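Local coordinates for putative extracellular solute-binding protein (Bordetella bronchiseptica, PDB 4P56), which binds mandelate and probably serves as the periplasmic solute receptor of a TRAP transporter, handing its ligand to the membrane components, at residues A43-P48 and A267-R272; K103-P108 and A330-E335; D123-Y128 and D133-V138; A177-A182 and G231-D236. All coordinates share one frame; numbering follows the deposited sequence.

Contacts 1 and 2 cross along the chain: 43-48 comes first, then 103-108, 267-272 and 330-335. Contacts 3 and 4 lie in series inside both of the loops these close. Contact 1 joins helices 40-56 and 263-285, with its centre about 24 Å from that of contact 4 on the opposite side of the chain's centre. Contacts 2 and 3 touch through Thr124 of helix 114-129, which packs on Phe104 and Phe332; their centres are about 16 Å apart. Contact 2 also meets contact 4, about 14 Å between centres, through the Lys103-Asp178 salt bridge. Val106 and Ser235 share a probable backbone hydrogen bond, so 103-108 lies between helix 325-340 and Asp236 of the mandelate pocket.

Contact 1: residues A43-P48 and A267-R272; sequences ADFLMP and AELAGR
Phe45 lays its ring over Ala270. Just before it, Asp44 turns to the same helix, its OD2 hydrogen-bonded to His277 NE2. At Phe45 the two backbones come nearest, 5.2 Å between the CA atoms of Phe45 and Ala270. With CG anti to the backbone N (chi1 161°), the ring stands over the second helix. Ala270 CB sits above its centre, 3.8 Å from the centroid and 8° off the normal, a CH-pi contact over the face. Leu269 arrives from another direction, in the ring plane, its CG 3.9 Å from Phe45 CD1 at the edge. Leu269 CD2 lies 4.0 Å from Phe45 O, and its side chain continues onto Trp49 and Glu52. One phenyl group is thus gripped on a face and on an edge by consecutive residues of one helical turn. This joins the early helix 40-56 to the long helix 263-285 of the family 7 solute-binding fold; 219 residues separate Pro48 from Ala267. The Phe45 ring also meets Tyr144 of strand 139-145. Farther on, the helix is kinked at Pro48, whose N makes no bond to the preceding turn.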
# COMPACT_ATOMS: atom_id res chain seq x y z
N ALA A 43 -10.73 9.80 3.99
CA ALA A 43 -11.91 10.49 3.52
C ALA A 43 -12.76 9.61 2.65
O ALA A 43 -13.98 9.67 2.73
CB ALA A 43 -11.54 11.76 2.75
N ASP A 44 -12.13 8.80 1.79
CA ASP A 44 -12.92 8.07 0.81
C ASP A 44 -12.96 6.57 1.02
O ASP A 44 -13.60 5.86 0.25
CB ASP A 44 -12.47 8.39 -0.61
CG ASP A 44 -12.73 9.84 -0.98
OD1 ASP A 44 -13.60 10.47 -0.38
OD2 ASP A 44 -12.08 10.35 -1.90
N PHE A 45 -12.32 6.08 2.05
CA PHE A 45 -12.34 4.64 2.34
C PHE A 45 -12.85 4.42 3.75
O PHE A 45 -13.96 3.98 3.94
CB PHE A 45 -10.96 3.97 2.15
CG PHE A 45 -10.84 2.67 2.84
CD1 PHE A 45 -11.84 1.72 2.73
CD2 PHE A 45 -9.74 2.39 3.65
CE1 PHE A 45 -11.74 0.50 3.43
CE2 PHE A 45 -9.63 1.19 4.35
CZ PHE A 45 -10.64 0.24 4.25
N LEU A 46 -12.06 4.79 4.75
CA LEU A 46 -12.40 4.45 6.13
C LEU A 46 -13.69 5.12 6.61
O LEU A 46 -14.48 4.51 7.35
CB LEU A 46 -11.25 4.83 7.05
CG LEU A 46 -10.06 3.87 6.93
CD1 LEU A 46 -8.84 4.47 7.55
CD2 LEU A 46 -10.39 2.54 7.58
N MSE A 47 -13.90 6.37 6.23
CA MSE A 47 -15.10 7.06 6.70
C MSE A 47 -16.37 6.42 6.10
O MSE A 47 -17.29 6.06 6.83
CB MSE A 47 -15.03 8.56 6.38
CG MSE A 47 -13.97 9.29 7.20
SE MSE A 47 -14.29 9.19 9.16
CE MSE A 47 -13.39 7.57 9.69
N PRO A 48 -16.40 6.25 4.76
CA PRO A 48 -17.58 5.57 4.21
C PRO A 48 -17.75 4.15 4.74
O PRO A 48 -18.88 3.68 4.92
CB PRO A 48 -17.34 5.55 2.70
CG PRO A 48 -16.10 6.38 2.44
CD PRO A 48 -15.62 6.97 3.74
N ALA A 267 -11.35 -4.55 0.47
CA ALA A 267 -10.31 -4.45 -0.53
C ALA A 267 -10.80 -3.64 -1.71
O ALA A 267 -10.10 -2.75 -2.19
CB ALA A 267 -9.86 -5.86 -0.98
N GLU A 268 -12.01 -3.92 -2.16
CA GLU A 268 -12.58 -3.19 -3.28
C GLU A 268 -12.89 -1.73 -2.93
O GLU A 268 -12.60 -0.81 -3.73
CB GLU A 268 -13.82 -3.90 -3.78
CG GLU A 268 -14.41 -3.25 -5.05
CD GLU A 268 -15.40 -4.15 -5.78
OE1 GLU A 268 -15.88 -5.14 -5.16
OE2 GLU A 268 -15.69 -3.88 -6.97
N LEU A 269 -13.44 -1.48 -1.75
CA LEU A 269 -13.74 -0.11 -1.35
C LEU A 269 -12.44 0.72 -1.34
O LEU A 269 -12.37 1.81 -1.87
CB LEU A 269 -14.44 -0.07 0.01
CG LEU A 269 -15.03 1.24 0.51
CD1 LEU A 269 -16.04 1.79 -0.49
CD2 LEU A 269 -15.71 1.01 1.87
N ALA A 270 -11.39 0.18 -0.73
CA ALA A 270 -10.16 0.94 -0.60
C ALA A 270 -9.50 1.15 -1.98
O ALA A 270 -8.98 2.23 -2.29
CB ALA A 270 -9.22 0.21 0.29
N GLY A 271 -9.48 0.09 -2.78
CA GLY A 271 -8.85 0.14 -4.07
C GLY A 271 -9.56 1.19 -4.92
O GLY A 271 -8.93 1.97 -5.68
N ARG A 272 -10.87 1.23 -4.83
CA ARG A 272 -11.61 2.21 -5.65
C ARG A 272 -11.29 3.65 -5.26
O ARG A 272 -11.22 4.54 -6.12
CB ARG A 272 -13.12 1.90 -5.65
CG ARG A 272 -13.42 0.60 -6.47
CD ARG A 272 -14.92 0.29 -6.68
NE ARG A 272 -15.03 -0.78 -7.66
CZ ARG A 272 -15.16 -0.62 -8.97
NH1 ARG A 272 -15.29 0.59 -9.51
NH2 ARG A 272 -15.21 -1.70 -9.75

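Contact 2: residues K103-P108 and A330-E335; sequences KFAVLP and ASFRAE
Phe332 presents a ring face to the edge of Phe104 in a T-shaped pair, centroids 5.1 Å apart and planes at 84°. The touching edge is CD2-CE2 of Phe104, and its CE2 comes within 3.5 Å of Phe332 CD1, over the rim of the ring rather than its middle. Phe104 reaches there with CG between its backbone N and carbonyl carbon (chi1 72°). Farther out on the Phe332 ring, Ala105 takes over: its CA is 4.1 Å from the centroid, a CH-pi contact over the face, while Ala105 CB lies 4.0 Å from Phe332 CE1. Helix 325-340, near the C-terminus, is thereby packed on the 3-10 turn between strand 87-91 and helix 114-129, and Thr124 of the latter helix touches both phenyl rings. A water donates to Phe104 O at 3.0 Å and weakly accepts from Arg333 NE, bridging backbone carbonyl and guanidinium. The Arg333 chain, extended from CG to NE, brings NH2 to 4.0 Å from Leu107 CD1, and the same NH2 forms a salt bridge with Glu311. The direct contacts between the segments are therefore mostly apolar and aromatic, with the water-mediated link at the more exposed arginine; the charge of Arg333 is probably balanced chiefly by Glu311.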
# COMPACT_ATOMS: atom_id res chain seq x y z
N LYS A 103 4.72 -9.76 -0.44
CA LYS A 103 5.47 -9.22 -1.56
C LYS A 103 5.05 -9.77 -2.95
O LYS A 103 5.35 -9.16 -3.95
CB LYS A 103 6.97 -9.39 -1.33
CG LYS A 103 7.52 -8.38 -0.30
CD LYS A 103 9.04 -8.47 -0.13
CE LYS A 103 9.54 -7.40 0.86
NZ LYS A 103 11.04 -7.35 0.94
N PHE A 104 4.35 -10.90 -2.99
CA PHE A 104 3.85 -11.44 -4.27
C PHE A 104 2.94 -10.42 -4.96
O PHE A 104 2.83 -10.41 -6.19
CB PHE A 104 3.05 -12.73 -4.05
CG PHE A 104 1.72 -12.50 -3.40
CD1 PHE A 104 1.61 -12.44 -2.02
CD2 PHE A 104 0.58 -12.30 -4.16
CE1 PHE A 104 0.42 -12.21 -1.41
CE2 PHE A 104 -0.66 -12.06 -3.54
CZ PHE A 104 -0.74 -12.00 -2.16
N ALA A 105 2.28 -9.56 -4.18
CA ALA A 105 1.20 -8.71 -4.71
C ALA A 105 1.69 -7.37 -5.25
O ALA A 105 0.90 -6.61 -5.82
CB ALA A 105 0.15 -8.45 -3.64
N VAL A 106 2.98 -7.10 -5.09
CA VAL A 106 3.51 -5.76 -5.32
C VAL A 106 4.78 -5.75 -6.19
O VAL A 106 5.50 -4.75 -6.25
CB VAL A 106 3.78 -5.01 -3.99
CG1 VAL A 106 2.50 -4.82 -3.26
CG2 VAL A 106 4.80 -5.76 -3.11
N LEU A 107 5.01 -6.85 -6.91
CA LEU A 107 6.19 -6.96 -7.74
C LEU A 107 6.13 -5.94 -8.89
O LEU A 107 5.06 -5.46 -9.24
CB LEU A 107 6.32 -8.38 -8.28
CG LEU A 107 6.68 -9.43 -7.20
CD1 LEU A 107 6.31 -10.82 -7.67
CD2 LEU A 107 8.16 -9.38 -6.88
N PRO A 108 7.28 -5.62 -9.47
CA PRO A 108 7.23 -4.69 -10.62
C PRO A 108 6.35 -5.21 -11.77
O PRO A 108 6.36 -6.42 -12.04
CB PRO A 108 8.69 -4.61 -11.06
CG PRO A 108 9.47 -4.89 -9.81
CD PRO A 108 8.66 -5.93 -9.07
N ALA A 330 0.39 -18.23 -8.60
CA ALA A 330 -0.38 -18.52 -9.79
C ALA A 330 -1.81 -18.01 -9.65
O ALA A 330 -2.40 -17.50 -10.59
CB ALA A 330 -0.36 -20.03 -10.05
N SER A 331 -2.37 -18.15 -8.46
CA SER A 331 -3.72 -17.72 -8.22
C SER A 331 -3.83 -16.19 -8.33
O SER A 331 -4.74 -15.65 -8.97
CB SER A 331 -4.13 -18.17 -6.82
OG SER A 331 -5.48 -17.84 -6.56
N PHE A 332 -2.91 -15.51 -7.66
CA PHE A 332 -2.89 -14.05 -7.72
C PHE A 332 -2.77 -13.57 -9.18
O PHE A 332 -3.47 -12.67 -9.57
CB PHE A 332 -1.75 -13.48 -6.90
CG PHE A 332 -1.52 -12.01 -7.13
CD1 PHE A 332 -2.32 -11.05 -6.50
CD2 PHE A 332 -0.48 -11.59 -7.95
CE1 PHE A 332 -2.09 -9.70 -6.70
CE2 PHE A 332 -0.26 -10.22 -8.16
CZ PHE A 332 -1.05 -9.28 -7.53
N ARG A 333 -1.87 -14.18 -9.95
CA ARG A 333 -1.62 -13.71 -11.32
C ARG A 333 -2.81 -13.92 -12.20
O ARG A 333 -3.11 -13.08 -13.06
CB ARG A 333 -0.39 -14.38 -11.93
CG ARG A 333 0.86 -13.83 -11.31
CD ARG A 333 2.11 -14.59 -11.64
NE ARG A 333 3.20 -13.77 -11.17
CZ ARG A 333 4.47 -14.14 -11.12
NH1 ARG A 333 4.84 -15.36 -11.51
NH2 ARG A 333 5.36 -13.26 -10.66
N ALA A 334 -3.47 -15.06 -12.01
CA ALA A 334 -4.62 -15.38 -12.84
C ALA A 334 -5.73 -14.41 -12.51
O ALA A 334 -6.41 -13.88 -13.39
CB ALA A 334 -5.08 -16.78 -12.60
N GLU A 335 -5.90 -14.14 -11.23
CA GLU A 335 -7.01 -13.30 -10.80
C GLU A 335 -6.82 -11.82 -11.19
O GLU A 335 -7.77 -11.17 -11.64
CB GLU A 335 -7.21 -13.43 -9.30
CG GLU A 335 -8.37 -12.58 -8.79
CD GLU A 335 -8.65 -12.80 -7.32
OE1 GLU A 335 -7.97 -13.65 -6.69
OE2 GLU A 335 -9.56 -12.12 -6.80
O HOH W 1 2.79 -12.05 -8.75

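Contact 3: residues D123-Y128 and D133-V138; sequences DTYEKY and DEHKGV
Tyr125 reaches from helix 114-129 to Glu134 and His135 in the loop that follows. Its CB points toward that loop, and CG lies anti to the backbone N (chi1 -155°), sending the ring straight across. Along the ring, CE1 approaches His135 CE1 at 4.0 Å; the two ring planes stand at 87°, meeting obliquely. On the other edge, CE2 lies 3.5 Å from Glu134 OE1. At the tip, OH donates a very short hydrogen bond to Glu134 OE1, 2.5 Å long and at the edge of the phenol ring, with carboxylate and ring planes 33° apart. The same hydroxyl accepts from a water at 2.7 Å, and that water accepts in turn from Glu134 N at 3.0 Å. A second water bonds His135 ND1 and reaches Tyr125 OH only weakly. Glu134 OE2 is held by the backbone N of Leu101, and His135 NE2 by His92, so both partners of the tyrosine have a second polar partner outside the contact. Glu134 and His135 are the inner residues of a type I turn from Asp133 to Lys136. The loop joins helix 114-129 to strand 139-145, whose Leu140 and Ile143 pack on the Tyr125 side chain.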
# COMPACT_ATOMS: atom_id res chain seq x y z
N ASP A 123 -7.69 -11.78 -1.79
CA ASP A 123 -8.25 -13.10 -2.06
C ASP A 123 -7.12 -14.13 -1.92
O ASP A 123 -7.32 -15.22 -1.37
CB ASP A 123 -8.88 -13.17 -3.46
CG ASP A 123 -10.28 -12.53 -3.53
OD1 ASP A 123 -10.87 -12.25 -2.47
OD2 ASP A 123 -10.80 -12.31 -4.65
N THR A 124 -5.92 -13.77 -2.37
CA THR A 124 -4.79 -14.71 -2.34
C THR A 124 -4.35 -14.92 -0.89
O THR A 124 -4.14 -16.06 -0.45
CB THR A 124 -3.64 -14.17 -3.18
OG1 THR A 124 -4.05 -14.05 -4.57
CG2 THR A 124 -2.42 -15.08 -3.10
N TYR A 125 -4.21 -13.81 -0.16
CA TYR A 125 -3.77 -13.83 1.24
C TYR A 125 -4.73 -14.64 2.11
O TYR A 125 -4.33 -15.49 2.89
CB TYR A 125 -3.62 -12.38 1.81
CG TYR A 125 -2.61 -12.31 2.96
CD1 TYR A 125 -3.00 -12.55 4.26
CD2 TYR A 125 -1.26 -12.08 2.72
CE1 TYR A 125 -2.08 -12.52 5.31
CE2 TYR A 125 -0.34 -12.06 3.76
CZ TYR A 125 -0.76 -12.28 5.06
OH TYR A 125 0.17 -12.27 6.10
N GLU A 126 -6.02 -14.37 1.94
CA GLU A 126 -7.05 -15.09 2.67
C GLU A 126 -7.01 -16.60 2.37
O GLU A 126 -7.08 -17.42 3.27
CB GLU A 126 -8.40 -14.52 2.27
CG GLU A 126 -9.55 -15.36 2.75
CD GLU A 126 -10.88 -14.78 2.35
OE1 GLU A 126 -11.19 -14.76 1.13
OE2 GLU A 126 -11.59 -14.34 3.27
N LYS A 127 -6.92 -16.96 1.09
CA LYS A 127 -6.96 -18.39 0.72
C LYS A 127 -5.70 -19.16 1.11
O LYS A 127 -5.79 -20.31 1.49
CB LYS A 127 -7.20 -18.53 -0.79
CG LYS A 127 -7.17 -19.99 -1.29
CD LYS A 127 -7.78 -20.06 -2.66
CE LYS A 127 -8.03 -21.47 -3.14
NZ LYS A 127 -8.58 -21.40 -4.52
N TYR A 128 -4.53 -18.55 1.01
CA TYR A 128 -3.29 -19.33 1.10
C TYR A 128 -2.36 -18.95 2.26
O TYR A 128 -1.52 -19.74 2.66
CB TYR A 128 -2.47 -19.21 -0.20
CG TYR A 128 -3.12 -19.78 -1.44
CD1 TYR A 128 -3.04 -21.13 -1.73
CD2 TYR A 128 -3.81 -18.96 -2.33
CE1 TYR A 128 -3.63 -21.65 -2.85
CE2 TYR A 128 -4.41 -19.48 -3.46
CZ TYR A 128 -4.32 -20.82 -3.71
OH TYR A 128 -4.91 -21.33 -4.84
N ASP A 133 0.45 -16.60 10.04
CA ASP A 133 0.31 -15.77 11.25
C ASP A 133 1.20 -14.51 11.22
O ASP A 133 1.68 -14.07 12.26
CB ASP A 133 0.65 -16.61 12.50
CG ASP A 133 0.05 -16.07 13.78
OD1 ASP A 133 -0.95 -15.31 13.71
OD2 ASP A 133 0.60 -16.44 14.87
N GLU A 134 1.39 -13.91 10.05
CA GLU A 134 2.19 -12.68 9.99
C GLU A 134 1.60 -11.54 10.83
O GLU A 134 2.36 -10.69 11.30
CB GLU A 134 2.34 -12.21 8.56
CG GLU A 134 3.15 -13.12 7.67
CD GLU A 134 3.47 -12.49 6.35
OE1 GLU A 134 2.56 -11.84 5.73
OE2 GLU A 134 4.66 -12.62 5.95
N HIS A 135 0.27 -11.50 10.99
CA HIS A 135 -0.41 -10.43 11.73
C HIS A 135 -0.69 -10.86 13.18
O HIS A 135 -1.76 -10.57 13.73
CB HIS A 135 -1.72 -10.02 11.03
CG HIS A 135 -1.50 -9.43 9.67
ND1 HIS A 135 -1.18 -10.18 8.57
CD2 HIS A 135 -1.52 -8.14 9.27
CE1 HIS A 135 -0.98 -9.37 7.53
NE2 HIS A 135 -1.17 -8.14 7.94
N LYS A 136 0.25 -11.58 13.78
CA LYS A 136 0.05 -12.16 15.10
C LYS A 136 -0.38 -11.09 16.09
O LYS A 136 0.20 -10.00 16.11
CB LYS A 136 1.35 -12.79 15.60
CG LYS A 136 1.23 -13.45 16.96
CD LYS A 136 2.58 -14.03 17.42
CE LYS A 136 2.39 -14.93 18.63
NZ LYS A 136 3.69 -15.43 19.11
N GLY A 137 -1.38 -11.40 16.90
CA GLY A 137 -1.73 -10.58 18.05
C GLY A 137 -2.85 -9.58 17.81
O GLY A 137 -3.30 -8.94 18.76
N VAL A 138 -3.29 -9.43 16.57
CA VAL A 138 -4.45 -8.60 16.23
C VAL A 138 -5.35 -9.40 15.28
O VAL A 138 -4.95 -10.45 14.75
CB VAL A 138 -4.06 -7.27 15.54
CG1 VAL A 138 -3.11 -6.44 16.43
CG2 VAL A 138 -3.43 -7.54 14.18
O HOH W 2 0.03 -14.60 7.42
O HOH W 3 -1.68 -12.97 8.93

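Contact 4: residues A177-A182 and G231-D236; sequences ADVAKA and GGLYSD. With RMN ((R)-mandelic acid), chain D.
The loop 231-236 runs into strand 237-242 of the antiparallel three-stranded sheet and carries Asp236 of the mandelate pocket; helix 174-182 packs on its middle, at Leu233 and Tyr234, in this family 7 solute-binding fold. Val179 makes the contact with both methyls. CG1, anti to the backbone N (chi1 173°), lies 3.9 Å from Leu233 CD1, while CG2 is 4.1 Å from Tyr234 CB and 3.9 Å from Leu233 O, a buried carbonyl with no hydrogen-bonding partner in the model. Tyr234 touches the valine only near its root, for the rest of its side chain leads away. Phe208 of strand 206-210 packs on both Val179 and Leu233, placing this apolar patch against the six-stranded sheet. Leu233 and Tyr234 are both tied to Gly149 by backbone hydrogen bonds. Farther along, Ser235 OG is bonded to the carbonyl of His146, beside the site. Tyr94 and Arg170 also bind the ligand through hydrogen bonds. Asp236 OD2 is held by the hydroxyl of Ser91 as well as by the ligand: the mandelate hydroxyl, RMN O8, donates to Asp236 OD2 at 2.8 Å.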
# COMPACT_ATOMS: atom_id res chain seq x y z
N ALA A 177 11.65 -0.35 -1.48
CA ALA A 177 13.05 -0.31 -1.09
C ALA A 177 13.86 -1.35 -1.86
O ALA A 177 14.98 -1.06 -2.30
CB ALA A 177 13.15 -0.53 0.41
N ASP A 178 13.29 -2.55 -2.02
CA ASP A 178 13.99 -3.63 -2.75
C ASP A 178 14.25 -3.15 -4.17
O ASP A 178 15.35 -3.32 -4.71
CB ASP A 178 13.14 -4.92 -2.83
CG ASP A 178 13.01 -5.64 -1.49
OD1 ASP A 178 13.89 -5.47 -0.60
OD2 ASP A 178 12.01 -6.39 -1.33
N VAL A 179 13.22 -2.57 -4.79
CA VAL A 179 13.37 -2.05 -6.15
C VAL A 179 14.40 -0.91 -6.21
O VAL A 179 15.29 -0.93 -7.06
CB VAL A 179 12.03 -1.59 -6.79
CG1 VAL A 179 12.27 -0.90 -8.15
CG2 VAL A 179 11.06 -2.76 -6.96
N ALA A 180 14.28 0.09 -5.34
CA ALA A 180 15.27 1.18 -5.33
C ALA A 180 16.70 0.65 -5.28
O ALA A 180 17.56 1.06 -6.07
CB ALA A 180 15.02 2.12 -4.13
N LYS A 181 16.97 -0.25 -4.33
CA LYS A 181 18.30 -0.81 -4.17
C LYS A 181 18.69 -1.54 -5.45
O LYS A 181 19.78 -1.36 -5.97
CB LYS A 181 18.34 -1.77 -2.97
CG LYS A 181 19.74 -2.28 -2.61
CD LYS A 181 19.71 -3.27 -1.44
CE LYS A 181 21.11 -3.59 -0.92
NZ LYS A 181 21.43 -5.04 -1.01
N ALA A 182 17.78 -2.34 -6.00
CA ALA A 182 18.14 -3.16 -7.15
C ALA A 182 18.53 -2.32 -8.38
O ALA A 182 19.41 -2.69 -9.15
CB ALA A 182 17.03 -4.12 -7.50
N GLY A 231 1.99 -1.32 -15.48
CA GLY A 231 1.68 -2.19 -14.36
C GLY A 231 2.38 -1.77 -13.09
O GLY A 231 2.35 -2.51 -12.09
N GLY A 232 3.03 -0.61 -13.12
CA GLY A 232 3.67 -0.07 -11.94
C GLY A 232 5.12 -0.49 -11.75
O GLY A 232 5.52 -1.60 -12.07
N LEU A 233 5.91 0.40 -11.18
CA LEU A 233 7.28 0.08 -10.84
C LEU A 233 7.32 -0.84 -9.64
O LEU A 233 8.25 -1.65 -9.49
CB LEU A 233 8.07 1.36 -10.57
CG LEU A 233 9.53 1.19 -10.16
CD1 LEU A 233 10.32 0.43 -11.24
CD2 LEU A 233 10.19 2.51 -9.86
N TYR A 234 6.31 -0.71 -8.78
CA TYR A 234 6.20 -1.48 -7.54
C TYR A 234 4.83 -1.06 -6.98
O TYR A 234 4.14 -0.18 -7.54
CB TYR A 234 7.31 -1.10 -6.52
CG TYR A 234 6.96 0.24 -5.95
CD1 TYR A 234 7.20 1.38 -6.67
CD2 TYR A 234 6.27 0.35 -4.74
CE1 TYR A 234 6.78 2.61 -6.23
CE2 TYR A 234 5.87 1.58 -4.27
CZ TYR A 234 6.12 2.71 -5.03
OH TYR A 234 5.72 3.96 -4.62
N SER A 235 4.40 -1.69 -5.91
CA SER A 235 3.25 -1.18 -5.18
C SER A 235 3.47 -1.50 -3.70
O SER A 235 4.54 -1.95 -3.32
CB SER A 235 1.96 -1.80 -5.74
OG SER A 235 0.84 -1.27 -5.06
N ASP A 236 2.45 -1.27 -2.88
CA ASP A 236 2.55 -1.48 -1.42
C ASP A 236 1.17 -1.94 -0.98
O ASP A 236 0.16 -1.60 -1.62
CB ASP A 236 2.93 -0.20 -0.69
CG ASP A 236 3.03 -0.38 0.83
OD1 ASP A 236 3.39 -1.50 1.31
OD2 ASP A 236 2.72 0.61 1.54
C1 RMN D . 2.19 4.88 1.21
C2 RMN D . 1.43 5.21 2.32
C3 RMN D . 0.41 6.14 2.22
C4 RMN D . 0.16 6.78 1.02
C5 RMN D . 0.93 6.47 -0.09
C6 RMN D . 1.93 5.52 0.01
C7 RMN D . 3.31 3.88 1.32
C10 RMN D . 4.62 4.62 1.29
O8 RMN D . 3.35 3.00 0.27
O11 RMN D . 5.22 4.87 0.19
O12 RMN D . 5.10 5.06 2.38